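Local coordinates for myosin-I heavy chain (PDB 5EJY), which is the first MyTH4-FERM tail module of an actin-based class VII motor with ATPase activity, involved in adhesion and the early steps of phagocytosis, at residues Q331-S336 against Q399-H404; F131-F136 against F172-F177; K465-I470 against G482-L487; A207-L212 against N311-H316. One frame throughout, in Å; residues are numbered along the deposited sequence. Where two conformers were deposited one is given.

From the N terminus, interaction 2 comes first: it closes a loop of 35 mostly helical residues within the MyTH4 domain. Interaction 4 opens on the hairpin loop at 207-212 and closes 98 residues later on helix 304-322, tying the ubiquitin-like lobe of the FERM domain to its helical central lobe. Interaction 1 then joins two helices of that central lobe, and interaction 3 is a short closure between the penultimate strand 466-470 and the C-terminal helix 484-499. All four follow in series, none nested or crossed. Interactions 1 and 4 touch through Glu-402 and Tyr-315; interaction 2 lies apart, its centre about 49 Å from that of interaction 1.

Interaction 1: residues Q331-S336 against Q399-H404; sequences QDYQIS and QLLEKH
Tyr-333 reaches from helix 331-346 to the C-terminal end of helix 390-402 and carries most of this contact. Its polar part is one short hydrogen bond, from Tyr-333 OH to Leu-400 O at 2.6 Å. The hydroxyl comes in above the carbonyl plane, with a C=O...O angle of 107°, while the oxygen lies at the edge of the phenol ring. With CG anti to the backbone N (chi1 179°), the ring extends straight out from its helix to this carbonyl. The aromatic part is an edge-to-face pair: His-404 turns its CD2 edge to one face of Tyr-333, the planes 66° apart and CD2 3.7 Å from Tyr-333 CZ. His-404 ND1 is engaged separately by Leu-406 N, which helps to fix the imidazole's rotation. Looser van der Waals contacts complete it: Tyr-333 CE2 lies 4.4 Å from Leu-400 CB, Leu-401 CD2 is near the hydroxyl, and one helical turn along, Leu-400 CD1 rests against Ser-336 CB at 3.9 Å. Leu-322 of helix 304-322 touches Tyr-333, Leu-401 and His-404, so three helices meet here. This is helix-to-helix packing inside the all-helical central lobe of a FERM domain, with a tyrosine bound at a helix C terminus.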
loop_
_atom_site.group_PDB
_atom_site.type_symbol
_atom_site.label_atom_id
_atom_site.label_comp_id
_atom_site.label_asym_id
_atom_site.label_seq_id
_atom_site.Cartn_x
_atom_site.Cartn_y
_atom_site.Cartn_z
ATOM N N GLN A 331 15.529 -2.082 31.118
ATOM C CA GLN A 331 16.738 -2.749 30.641
ATOM C C GLN A 331 16.850 -4.183 31.155
ATOM O O GLN A 331 17.294 -5.080 30.425
ATOM C CB GLN A 331 17.984 -1.966 31.042
ATOM C CG GLN A 331 18.136 -0.601 30.398
ATOM C CD GLN A 331 19.235 0.200 31.073
ATOM O OE1 GLN A 331 19.462 0.061 32.277
ATOM N NE2 GLN A 331 19.935 1.026 30.301
ATOM N N ASP A 332 16.467 -4.399 32.411
ATOM C CA ASP A 332 16.485 -5.744 32.977
ATOM C C ASP A 332 15.658 -6.680 32.105
ATOM O O ASP A 332 16.097 -7.783 31.764
ATOM C CB ASP A 332 15.920 -5.763 34.399
ATOM C CG ASP A 332 16.906 -5.244 35.442
ATOM O OD1 ASP A 332 18.113 -5.096 35.142
ATOM O OD2 ASP A 332 16.455 -5.000 36.581
ATOM N N TYR A 333 14.450 -6.247 31.762
ATOM C CA TYR A 333 13.568 -7.074 30.942
ATOM C C TYR A 333 14.167 -7.336 29.568
ATOM O O TYR A 333 14.200 -8.479 29.105
ATOM C CB TYR A 333 12.191 -6.442 30.779
ATOM C CG TYR A 333 11.283 -7.280 29.911
ATOM C CD1 TYR A 333 11.234 -7.095 28.532
ATOM C CD2 TYR A 333 10.491 -8.272 30.468
ATOM C CE1 TYR A 333 10.409 -7.879 27.733
ATOM C CE2 TYR A 333 9.666 -9.050 29.690
ATOM C CZ TYR A 333 9.624 -8.850 28.320
ATOM O OH TYR A 333 8.793 -9.635 27.557
ATOM N N GLN A 334 14.638 -6.279 28.916
ATOM C CA GLN A 334 15.224 -6.425 27.592
ATOM C C GLN A 334 16.398 -7.396 27.654
ATOM O O GLN A 334 16.591 -8.235 26.763
ATOM C CB GLN A 334 15.645 -5.066 27.039
ATOM C CG GLN A 334 14.459 -4.128 26.808
ATOM C CD GLN A 334 14.885 -2.699 26.526
ATOM O OE1 GLN A 334 15.893 -2.224 27.053
ATOM N NE2 GLN A 334 14.117 -2.005 25.688
ATOM N N ILE A 335 17.168 -7.291 28.728
ATOM C CA ILE A 335 18.296 -8.182 28.950
ATOM C C ILE A 335 17.845 -9.628 29.035
ATOM O O ILE A 335 18.484 -10.514 28.470
ATOM C CB ILE A 335 19.052 -7.828 30.255
ATOM C CG1 ILE A 335 19.813 -6.520 30.083
ATOM C CG2 ILE A 335 20.036 -8.926 30.612
ATOM C CD1 ILE A 335 20.700 -6.519 28.864
ATOM N N SER A 336 16.751 -9.870 29.751
ATOM C CA SER A 336 16.275 -11.233 29.939
ATOM C C SER A 336 15.808 -11.896 28.631
ATOM O O SER A 336 16.145 -13.049 28.365
ATOM C CB SER A 336 15.162 -11.278 30.978
ATOM O OG SER A 336 14.070 -10.488 30.559
ATOM N N GLN A 399 7.764 -17.210 26.903
ATOM C CA GLN A 399 7.047 -16.997 28.152
ATOM C C GLN A 399 7.188 -15.550 28.615
ATOM O O GLN A 399 6.206 -14.917 28.976
ATOM C CB GLN A 399 7.559 -17.946 29.241
ATOM N N LEU A 400 8.414 -15.039 28.609
ATOM C CA LEU A 400 8.676 -13.665 29.031
ATOM C C LEU A 400 7.960 -12.660 28.134
ATOM O O LEU A 400 7.482 -11.615 28.597
ATOM C CB LEU A 400 10.179 -13.394 29.017
ATOM C CG LEU A 400 10.977 -14.022 30.160
ATOM C CD1 LEU A 400 12.471 -13.872 29.937
ATOM C CD2 LEU A 400 10.561 -13.388 31.493
ATOM N N LEU A 401 7.904 -12.974 26.842
ATOM C CA LEU A 401 7.216 -12.124 25.876
ATOM C C LEU A 401 5.719 -12.146 26.134
ATOM O O LEU A 401 5.073 -11.098 26.194
ATOM C CB LEU A 401 7.518 -12.573 24.432
ATOM C CG LEU A 401 8.943 -12.367 23.909
ATOM C CD1 LEU A 401 9.091 -12.947 22.500
ATOM C CD2 LEU A 401 9.318 -10.889 23.905
ATOM N N GLU A 402 5.168 -13.344 26.299
ATOM C CA GLU A 402 3.723 -13.509 26.433
ATOM C C GLU A 402 3.149 -12.888 27.712
ATOM O O GLU A 402 1.953 -12.606 27.783
ATOM C CB GLU A 402 3.333 -14.989 26.362
ATOM C CG GLU A 402 3.370 -15.578 24.961
ATOM C CD GLU A 402 2.357 -14.933 24.031
ATOM O OE1 GLU A 402 1.453 -14.232 24.532
ATOM O OE2 GLU A 402 2.460 -15.125 22.800
ATOM N N LYS A 403 3.996 -12.685 28.716
ATOM C CA LYS A 403 3.526 -12.150 29.996
ATOM C C LYS A 403 3.753 -10.646 30.138
ATOM O O LYS A 403 3.368 -10.050 31.150
ATOM C CB LYS A 403 4.175 -12.890 31.174
ATOM C CG LYS A 403 3.781 -14.358 31.286
ATOM C CD LYS A 403 2.276 -14.529 31.453
ATOM C CE LYS A 403 1.897 -15.995 31.638
ATOM N N HIS A 404 4.381 -10.029 29.140
ATOM C CA HIS A 404 4.552 -8.573 29.160
ATOM C C HIS A 404 3.201 -7.887 28.989
ATOM O O HIS A 404 2.357 -8.376 28.240
ATOM C CB HIS A 404 5.513 -8.127 28.063
ATOM C CG HIS A 404 5.977 -6.713 28.213
ATOM N ND1 HIS A 404 5.198 -5.632 27.856
ATOM C CD2 HIS A 404 7.135 -6.203 28.697
ATOM C CE1 HIS A 404 5.861 -4.517 28.108
ATOM N NE2 HIS A 404 7.041 -4.836 28.612
#

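Interaction 2: residues F131-F136 against F172-F177; sequences FTCSTF and FILQRF
Cys-133 and Ser-134, where helix 119-133 runs out into a turn, lie close against helix 161-180, their CA atoms 5.9 Å from that of Leu-174 and 6.0 Å from that of Ile-173, respectively. This is close helix-end packing within the helical MyTH4 domain. Small side chains on one partner let the branched ones of the other come near the backbone. Ile-173 leads with its gamma methyl: CG2 sits 3.7 Å from Cys-133 CB and 3.8 Å from Ser-134 OG, wedged between the two residues. Its chi1 of -155° sends CG1 roughly anti to the backbone N and leaves CG2 facing the turn. Alongside, Leu-174 packs against the cysteine: its CG meets Cys-133 SG at 3.9 Å, while CD2 lies over Cys-133 CB. The cysteine also touches Tyr-106 of helix 102-112. The hydroxyl of Ser-134 is held by His-130 O in the last turn of helix 119-133. Nearby, Thr-135 OG1 donates to Phe-131 O, and Thr-132 O receives both Thr-135 N and Phe-136 N, which secures the turn as the helix ends. One turn beyond Ile-173, the ring of Phe-177 approaches the same turn obliquely. The carbonyl it meets also accepts from Arg-183 NH1; Phe-177 CE2 comes within 3.2 Å of Ser-134 O.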
loop_
_atom_site.group_PDB
_atom_site.type_symbol
_atom_site.label_atom_id
_atom_site.label_comp_id
_atom_site.label_asym_id
_atom_site.label_seq_id
_atom_site.Cartn_x
_atom_site.Cartn_y
_atom_site.Cartn_z
ATOM N N PHE A 131 -1.947 2.257 -20.070
ATOM C CA PHE A 131 -1.521 3.137 -18.965
ATOM C C PHE A 131 -2.738 3.873 -18.420
ATOM O O PHE A 131 -2.890 4.041 -17.212
ATOM C CB PHE A 131 -0.532 4.215 -19.428
ATOM C CG PHE A 131 0.765 3.681 -19.990
ATOM C CD1 PHE A 131 1.354 2.537 -19.477
ATOM C CD2 PHE A 131 1.406 4.359 -21.019
ATOM C CE1 PHE A 131 2.550 2.062 -19.988
ATOM C CE2 PHE A 131 2.605 3.882 -21.553
ATOM C CZ PHE A 131 3.174 2.729 -21.040
ATOM N N THR A 132 -3.594 4.340 -19.325
ATOM C CA THR A 132 -4.720 5.179 -18.938
ATOM C C THR A 132 -5.756 4.354 -18.196
ATOM O O THR A 132 -6.241 4.768 -17.150
ATOM C CB THR A 132 -5.355 5.885 -20.178
ATOM O OG1 THR A 132 -4.336 6.620 -20.858
ATOM C CG2 THR A 132 -6.466 6.860 -19.751
ATOM N N CYS A 133 -6.085 3.181 -18.737
ATOM C CA CYS A 133 -7.010 2.269 -18.073
ATOM C C CYS A 133 -6.541 1.887 -16.661
ATOM O O CYS A 133 -7.369 1.607 -15.785
ATOM C CB CYS A 133 -7.186 0.996 -18.901
ATOM S SG CYS A 133 -8.164 1.261 -20.415
ATOM N N SER A 134 -5.223 1.844 -16.471
ATOM C CA SER A 134 -4.620 1.489 -15.182
ATOM C C SER A 134 -4.641 2.643 -14.177
ATOM O O SER A 134 -4.216 2.471 -13.028
ATOM C CB SER A 134 -3.173 1.029 -15.394
ATOM O OG SER A 134 -3.113 -0.068 -16.311
ATOM N N THR A 135 -5.115 3.808 -14.615
ATOM C CA THR A 135 -5.086 5.021 -13.791
ATOM C C THR A 135 -6.478 5.585 -13.453
ATOM O O THR A 135 -6.749 5.933 -12.301
ATOM C CB THR A 135 -4.190 6.125 -14.430
ATOM O OG1 THR A 135 -2.943 5.549 -14.853
ATOM C CG2 THR A 135 -3.914 7.274 -13.405
ATOM N N PHE A 136 -7.349 5.701 -14.456
ATOM C CA PHE A 136 -8.721 6.170 -14.243
ATOM C C PHE A 136 -9.593 5.703 -15.412
ATOM O O PHE A 136 -9.094 5.497 -16.525
ATOM C CB PHE A 136 -8.793 7.714 -14.144
ATOM C CG PHE A 136 -8.122 8.414 -15.285
ATOM C CD1 PHE A 136 -8.766 8.550 -16.514
ATOM C CD2 PHE A 136 -6.823 8.888 -15.156
ATOM C CE1 PHE A 136 -8.132 9.156 -17.587
ATOM C CE2 PHE A 136 -6.180 9.504 -16.222
ATOM C CZ PHE A 136 -6.840 9.634 -17.445
ATOM N N PHE A 172 -9.359 -5.905 -18.727
ATOM C CA PHE A 172 -9.310 -6.551 -17.417
ATOM C C PHE A 172 -8.991 -5.533 -16.299
ATOM O O PHE A 172 -9.614 -5.554 -15.243
ATOM C CB PHE A 172 -8.281 -7.681 -17.425
ATOM C CG PHE A 172 -8.241 -8.473 -16.140
ATOM C CD1 PHE A 172 -9.353 -9.185 -15.711
ATOM C CD2 PHE A 172 -7.095 -8.497 -15.361
ATOM C CE1 PHE A 172 -9.319 -9.910 -14.520
ATOM C CE2 PHE A 172 -7.056 -9.222 -14.163
ATOM C CZ PHE A 172 -8.167 -9.927 -13.747
ATOM N N ILE A 173 -8.048 -4.635 -16.525
ATOM C CA ILE A 173 -7.735 -3.678 -15.429
ATOM C C ILE A 173 -8.924 -2.729 -15.175
ATOM O O ILE A 173 -9.164 -2.295 -14.048
ATOM C CB ILE A 173 -6.374 -2.945 -15.631
ATOM C CG1 ILE A 173 -5.799 -2.470 -14.275
ATOM C CG2 ILE A 173 -6.491 -1.771 -16.603
ATOM C CD1 ILE A 173 -5.365 -3.609 -13.378
ATOM N N LEU A 174 -9.716 -2.433 -16.204
ATOM C CA LEU A 174 -10.912 -1.621 -15.956
ATOM C C LEU A 174 -11.875 -2.383 -15.056
ATOM O O LEU A 174 -12.484 -1.793 -14.174
ATOM C CB LEU A 174 -11.639 -1.229 -17.249
ATOM C CG LEU A 174 -11.067 -0.169 -18.191
ATOM C CD1 LEU A 174 -12.058 0.033 -19.354
ATOM C CD2 LEU A 174 -10.817 1.145 -17.476
ATOM N N GLN A 175 -12.023 -3.689 -15.295
ATOM C CA GLN A 175 -12.863 -4.525 -14.430
ATOM C C GLN A 175 -12.328 -4.571 -12.985
ATOM O O GLN A 175 -13.088 -4.480 -12.026
ATOM C CB GLN A 175 -12.927 -5.950 -14.961
ATOM C CG GLN A 175 -13.678 -6.136 -16.269
ATOM C CD GLN A 175 -13.486 -7.531 -16.796
ATOM O OE1 GLN A 175 -12.403 -7.885 -17.263
ATOM N NE2 GLN A 175 -14.526 -8.354 -16.688
ATOM N N ARG A 176 -11.021 -4.749 -12.843
ATOM C CA ARG A 176 -10.395 -4.775 -11.516
ATOM C C ARG A 176 -10.645 -3.474 -10.731
ATOM O O ARG A 176 -10.896 -3.485 -9.517
ATOM C CB ARG A 176 -8.888 -5.028 -11.672
ATOM C CG ARG A 176 -8.533 -6.419 -12.240
ATOM C CD ARG A 176 -8.359 -7.461 -11.134
ATOM N NE ARG A 176 -7.306 -7.049 -10.213
ATOM C CZ ARG A 176 -7.355 -7.181 -8.887
ATOM N NH1 ARG A 176 -8.398 -7.755 -8.295
ATOM N NH2 ARG A 176 -6.349 -6.727 -8.149
ATOM N N PHE A 177 -10.547 -2.337 -11.407
ATOM C CA PHE A 177 -10.775 -1.063 -10.722
ATOM C C PHE A 177 -12.266 -0.836 -10.437
ATOM O O PHE A 177 -12.622 -0.162 -9.478
ATOM C CB PHE A 177 -10.168 0.120 -11.490
ATOM C CG PHE A 177 -8.711 0.352 -11.191
ATOM C CD1 PHE A 177 -8.310 0.720 -9.918
ATOM C CD2 PHE A 177 -7.738 0.191 -12.182
ATOM C CE1 PHE A 177 -6.969 0.924 -9.617
ATOM C CE2 PHE A 177 -6.402 0.401 -11.888
ATOM C CZ PHE A 177 -6.016 0.778 -10.599
#

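Interaction 3: residues K465-I470 against G482-L487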
loop_
_atom_site.group_PDB
_atom_site.type_symbol
_atom_site.label_atom_id
_atom_site.label_comp_id
_atom_site.label_asym_id
_atom_site.label_seq_id
_atom_site.Cartn_x
_atom_site.Cartn_y
_atom_site.Cartn_z
ATOM N N LYS A 465 -3.454 15.019 12.926
ATOM C CA LYS A 465 -2.432 14.703 13.918
ATOM C C LYS A 465 -2.934 14.028 15.192
ATOM O O LYS A 465 -2.141 13.678 16.056
ATOM C CB LYS A 465 -1.673 15.977 14.298
ATOM C CG LYS A 465 -0.835 16.547 13.158
ATOM C CD LYS A 465 -0.080 17.789 13.591
ATOM C CE LYS A 465 0.962 17.467 14.648
ATOM N NZ LYS A 465 1.683 18.687 15.104
ATOM N N SER A 466 -4.241 13.843 15.321
ATOM C CA SER A 466 -4.765 13.332 16.581
ATOM C C SER A 466 -6.069 12.581 16.410
ATOM O O SER A 466 -6.730 12.681 15.375
ATOM C CB SER A 466 -4.997 14.495 17.552
ATOM O OG SER A 466 -6.086 15.293 17.104
ATOM N N VAL A 467 -6.431 11.827 17.440
ATOM C CA VAL A 467 -7.759 11.243 17.543
ATOM C C VAL A 467 -8.294 11.631 18.918
ATOM O O VAL A 467 -7.590 11.530 19.918
ATOM C CB VAL A 467 -7.740 9.709 17.421
ATOM C CG1 VAL A 467 -9.162 9.144 17.521
ATOM C CG2 VAL A 467 -7.091 9.281 16.088
ATOM N N SER A 468 -9.542 12.064 18.952
ATOM C CA SER A 468 -10.180 12.471 20.196
ATOM C C SER A 468 -11.034 11.344 20.761
ATOM O O SER A 468 -12.036 10.938 20.170
ATOM C CB SER A 468 -11.000 13.735 19.959
ATOM O OG SER A 468 -10.113 14.822 19.763
ATOM N N ILE A 469 -10.605 10.826 21.899
ATOM C CA ILE A 469 -11.225 9.654 22.485
ATOM C C ILE A 469 -11.989 10.074 23.734
ATOM O O ILE A 469 -11.483 10.850 24.537
ATOM C CB ILE A 469 -10.150 8.629 22.850
ATOM C CG1 ILE A 469 -9.501 8.082 21.566
ATOM C CG2 ILE A 469 -10.727 7.508 23.682
ATOM C CD1 ILE A 469 -8.007 7.911 21.704
ATOM N N ILE A 470 -13.206 9.568 23.884
ATOM C CA ILE A 470 -14.053 9.994 24.999
ATOM C C ILE A 470 -13.840 9.102 26.208
ATOM O O ILE A 470 -13.919 7.864 26.115
ATOM C CB ILE A 470 -15.535 9.986 24.617
ATOM C CG1 ILE A 470 -15.768 10.804 23.350
ATOM C CG2 ILE A 470 -16.398 10.524 25.771
ATOM C CD1 ILE A 470 -15.533 12.274 23.530
ATOM N N GLY A 482 1.650 10.043 15.318
ATOM C CA GLY A 482 2.121 10.190 13.953
ATOM C C GLY A 482 1.285 9.419 12.941
ATOM O O GLY A 482 1.188 9.811 11.783
ATOM N N ASP A 483 0.689 8.311 13.370
ATOM C CA ASP A 483 -0.068 7.455 12.448
ATOM C C ASP A 483 -1.548 7.473 12.802
ATOM O O ASP A 483 -2.088 6.479 13.283
ATOM C CB ASP A 483 0.459 6.025 12.500
ATOM C CG ASP A 483 -0.008 5.164 11.304
ATOM O OD1 ASP A 483 -0.977 5.500 10.611
ATOM O OD2 ASP A 483 0.600 4.122 11.076
ATOM N N VAL A 484 -2.197 8.601 12.546
ATOM C CA VAL A 484 -3.609 8.780 12.902
ATOM C C VAL A 484 -4.501 7.711 12.273
ATOM O O VAL A 484 -5.398 7.180 12.923
ATOM C CB VAL A 484 -4.116 10.181 12.513
ATOM C CG1 VAL A 484 -5.616 10.330 12.810
ATOM C CG2 VAL A 484 -3.323 11.246 13.263
ATOM N N GLN A 485 -4.252 7.377 11.010
ATOM C CA GLN A 485 -5.100 6.397 10.346
ATOM C C GLN A 485 -5.070 5.041 11.055
ATOM O O GLN A 485 -6.091 4.364 11.139
ATOM C CB GLN A 485 -4.723 6.253 8.863
ATOM C CG GLN A 485 -5.599 5.268 8.100
ATOM C CD GLN A 485 -5.224 5.181 6.632
ATOM O OE1 GLN A 485 -5.548 6.073 5.853
ATOM N NE2 GLN A 485 -4.520 4.119 6.254
ATOM N N LYS A 486 -3.904 4.644 11.560
ATOM C CA LYS A 486 -3.785 3.397 12.304
ATOM C C LYS A 486 -4.683 3.426 13.537
ATOM O O LYS A 486 -5.435 2.484 13.793
ATOM C CB LYS A 486 -2.333 3.136 12.725
ATOM C CG LYS A 486 -2.133 1.802 13.433
ATOM C CD LYS A 486 -0.692 1.593 13.898
ATOM C CE LYS A 486 -0.532 0.236 14.616
ATOM N NZ LYS A 486 0.850 -0.039 15.149
ATOM N N LEU A 487 -4.604 4.514 14.297
ATOM C CA LEU A 487 -5.397 4.620 15.523
ATOM C C LEU A 487 -6.901 4.608 15.217
ATOM O O LEU A 487 -7.653 3.862 15.835
ATOM C CB LEU A 487 -5.005 5.878 16.303
ATOM C CG LEU A 487 -5.722 6.064 17.644
ATOM C CD1 LEU A 487 -5.622 4.788 18.474
ATOM C CD2 LEU A 487 -5.109 7.239 18.383
#
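Val-467 projects from strand 466-470 toward the first turn of helix 484-499, and its CG2 methyl fills the hollow between Val-484 and Leu-487. Here the C-terminal helix of the FERM domain packs on a strand of the last lobe, whose fold in this family is a pleckstrin-homology-like sandwich closed by such a helix. CG2 of Val-467 is 3.7 Å from Val-484 CG1 and equally far from Leu-487 CD2, so one methyl bridges two residues a turn apart on the helix. Leu-487, extended with CG anti to the backbone N (chi1 -177°), returns the fit by laying CD2 against Val-467 CB as well. Further along the strand, Ile-469 CD1 only grazes Leu-487 CD2, at 4.5 Å. Both side chains also touch Leu-429 of strand 426-432, which joins a second sheet to this apolar patch. The helix start is fixed by Asp-483 at its N-cap: OD1 accepts from Lys-486 N, met from above the carboxylate plane, while OD2 takes Asp-257 N. At the strand's beginning the bump is on the helix, and it presses on main chain rather than side chain: Val-484 CG2 lies 3.4 Å from both Lys-465 C and Ser-466 N.

Interaction 4: residues A207-L212 against N311-H316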
loop_
_atom_site.group_PDB
_atom_site.type_symbol
_atom_site.label_atom_id
_atom_site.label_comp_id
_atom_site.label_asym_id
_atom_site.label_seq_id
_atom_site.Cartn_x
_atom_site.Cartn_y
_atom_site.Cartn_z
ATOM N N ALA A 207 8.930 -9.691 5.981
ATOM C CA ALA A 207 8.208 -10.299 7.095
ATOM C C ALA A 207 8.867 -9.887 8.418
ATOM O O ALA A 207 9.948 -9.309 8.416
ATOM C CB ALA A 207 8.174 -11.821 6.943
ATOM N N THR A 208 8.218 -10.173 9.538
ATOM C CA THR A 208 8.738 -9.742 10.843
ATOM C C THR A 208 10.070 -10.414 11.197
ATOM O O THR A 208 10.854 -9.876 11.978
ATOM C CB THR A 208 7.720 -9.991 11.968
ATOM O OG1 THR A 208 7.406 -11.388 12.031
ATOM C CG2 THR A 208 6.426 -9.182 11.732
ATOM N N ASP A 209 10.335 -11.582 10.615
ATOM C CA ASP A 209 11.589 -12.281 10.865
ATOM C C ASP A 209 12.658 -11.788 9.904
ATOM O O ASP A 209 13.748 -12.361 9.808
ATOM C CB ASP A 209 11.408 -13.794 10.729
ATOM C CG ASP A 209 10.939 -14.209 9.335
ATOM O OD1 ASP A 209 11.053 -13.399 8.383
ATOM O OD2 ASP A 209 10.471 -15.359 9.196
ATOM N N GLY A 210 12.342 -10.719 9.183
ATOM C CA GLY A 210 13.307 -10.116 8.284
ATOM C C GLY A 210 13.373 -10.779 6.921
ATOM O O GLY A 210 14.031 -10.268 6.017
ATOM N N SER A 211 12.697 -11.914 6.765
ATOM C CA SER A 211 12.701 -12.603 5.472
ATOM C C SER A 211 11.974 -11.798 4.399
ATOM O O SER A 211 11.107 -10.967 4.693
ATOM C CB SER A 211 12.104 -14.010 5.578
ATOM O OG SER A 211 10.709 -13.970 5.829
ATOM N N LEU A 212 12.329 -12.067 3.150
ATOM C CA LEU A 212 11.816 -11.318 2.022
ATOM C C LEU A 212 10.823 -12.146 1.207
ATOM O O LEU A 212 11.187 -13.178 0.661
ATOM C CB LEU A 212 12.983 -10.909 1.129
ATOM C CG LEU A 212 12.908 -9.440 0.754
ATOM C CD1 LEU A 212 11.513 -9.152 0.238
ATOM C CD2 LEU A 212 13.243 -8.589 1.972
ATOM N N ASN A 311 1.781 -17.015 15.085
ATOM C CA ASN A 311 2.326 -16.678 16.398
ATOM C C ASN A 311 3.834 -16.445 16.353
ATOM O O ASN A 311 4.334 -15.552 17.017
ATOM C CB ASN A 311 1.935 -17.725 17.452
ATOM C CG ASN A 311 0.446 -17.710 17.761
ATOM O OD1 ASN A 311 -0.257 -16.753 17.440
ATOM N ND2 ASN A 311 -0.039 -18.765 18.388
ATOM N N GLU A 312 4.554 -17.228 15.551
ATOM C CA GLU A 312 5.999 -17.015 15.373
ATOM C C GLU A 312 6.317 -15.666 14.729
ATOM O O GLU A 312 7.247 -14.973 15.156
ATOM C CB GLU A 312 6.628 -18.143 14.543
ATOM C CG GLU A 312 6.445 -19.525 15.143
ATOM C CD GLU A 312 7.261 -19.744 16.413
ATOM O OE1 GLU A 312 8.282 -19.045 16.611
ATOM O OE2 GLU A 312 6.874 -20.619 17.218
ATOM N N PHE A 313 5.569 -15.290 13.690
ATOM C CA PHE A 313 5.755 -13.962 13.109
ATOM C C PHE A 313 5.532 -12.928 14.218
ATOM O O PHE A 313 6.313 -11.979 14.383
ATOM C CB PHE A 313 4.770 -13.710 11.950
ATOM C CG PHE A 313 5.241 -14.235 10.598
ATOM C CD1 PHE A 313 6.578 -14.209 10.245
ATOM C CD2 PHE A 313 4.319 -14.725 9.670
ATOM C CE1 PHE A 313 6.998 -14.687 8.994
ATOM C CE2 PHE A 313 4.726 -15.193 8.428
ATOM C CZ PHE A 313 6.068 -15.175 8.089
ATOM N N TYR A 314 4.471 -13.116 14.988
ATOM C CA TYR A 314 4.161 -12.146 16.036
ATOM C C TYR A 314 5.244 -12.020 17.122
ATOM O O TYR A 314 5.565 -10.908 17.541
ATOM C CB TYR A 314 2.788 -12.402 16.669
ATOM C CG TYR A 314 2.554 -11.483 17.849
ATOM C CD1 TYR A 314 2.581 -10.100 17.684
ATOM C CD2 TYR A 314 2.355 -11.989 19.127
ATOM C CE1 TYR A 314 2.394 -9.236 18.765
ATOM C CE2 TYR A 314 2.156 -11.125 20.222
ATOM C CZ TYR A 314 2.173 -9.761 20.028
ATOM O OH TYR A 314 1.983 -8.912 21.109
ATOM N N TYR A 315 5.804 -13.139 17.581
ATOM C CA TYR A 315 6.854 -13.070 18.602
ATOM C C TYR A 315 8.015 -12.196 18.150
ATOM O O TYR A 315 8.582 -11.458 18.948
ATOM C CB TYR A 315 7.393 -14.456 18.979
ATOM C CG TYR A 315 6.358 -15.421 19.491
ATOM C CD1 TYR A 315 5.250 -14.981 20.190
ATOM C CD2 TYR A 315 6.481 -16.791 19.244
ATOM C CE1 TYR A 315 4.295 -15.876 20.649
ATOM C CE2 TYR A 315 5.540 -17.686 19.702
ATOM C CZ TYR A 315 4.450 -17.226 20.402
ATOM O OH TYR A 315 3.508 -18.126 20.851
ATOM N N HIS A 316 8.385 -12.281 16.875
ATOM C CA HIS A 316 9.462 -11.438 16.357
ATOM C C HIS A 316 9.082 -9.968 16.442
ATOM O O HIS A 316 9.909 -9.118 16.771
ATOM C CB HIS A 316 9.784 -11.786 14.900
ATOM C CG HIS A 316 10.376 -13.147 14.722
ATOM N ND1 HIS A 316 9.637 -14.231 14.304
ATOM C CD2 HIS A 316 11.637 -13.600 14.910
ATOM C CE1 HIS A 316 10.416 -15.294 14.238
ATOM N NE2 HIS A 316 11.636 -14.937 14.596
#
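Asp-209 OD1 is gripped by two donors of Ser-211: the hydroxyl OG at 2.6 Å on the syn lone pair, and the backbone N at 2.7 Å on the anti side, somewhat out of the carboxylate plane. The second bond makes an Asx turn overlapping the type I beta turn from Ala-207 to Gly-210, and together they hold the aspartate's carboxylate in place. From this braced loop Thr-208 reaches the helix, OG1 donating to Phe-313 O at 2.7 Å. At chi1 59° that hydroxyl stands between its own backbone N and carbonyl carbon, which also brings it within 3.4 Å of Phe-313 CD1. The Phe-313 ring lies beside the loop. Asp-209 OD2 meets its edge at CE1, 3.5 Å away and near the ring plane, with carboxylate and ring turned 70° apart, a placement in which the carboxylate oxygen probably faces the slightly positive hydrogens of the ring edge. Ala-207 CB approaches the same CE1 obliquely, at 3.7 Å. His-316, one turn on, offers a face: Asp-209 CB sits over the ring centre in a CH-pi contact, 3.9 Å above it and 7° off the normal. Phe-313 also touches Ser-234 and Met-236. The loop connects strands 201-207 and 212-217 of the ubiquitin-like sheet and abuts helix 304-322 of the central lobe, which also carries Tyr-314, stacked edge-to-face with Phe-294, and Tyr-315, packed on helix 390-402.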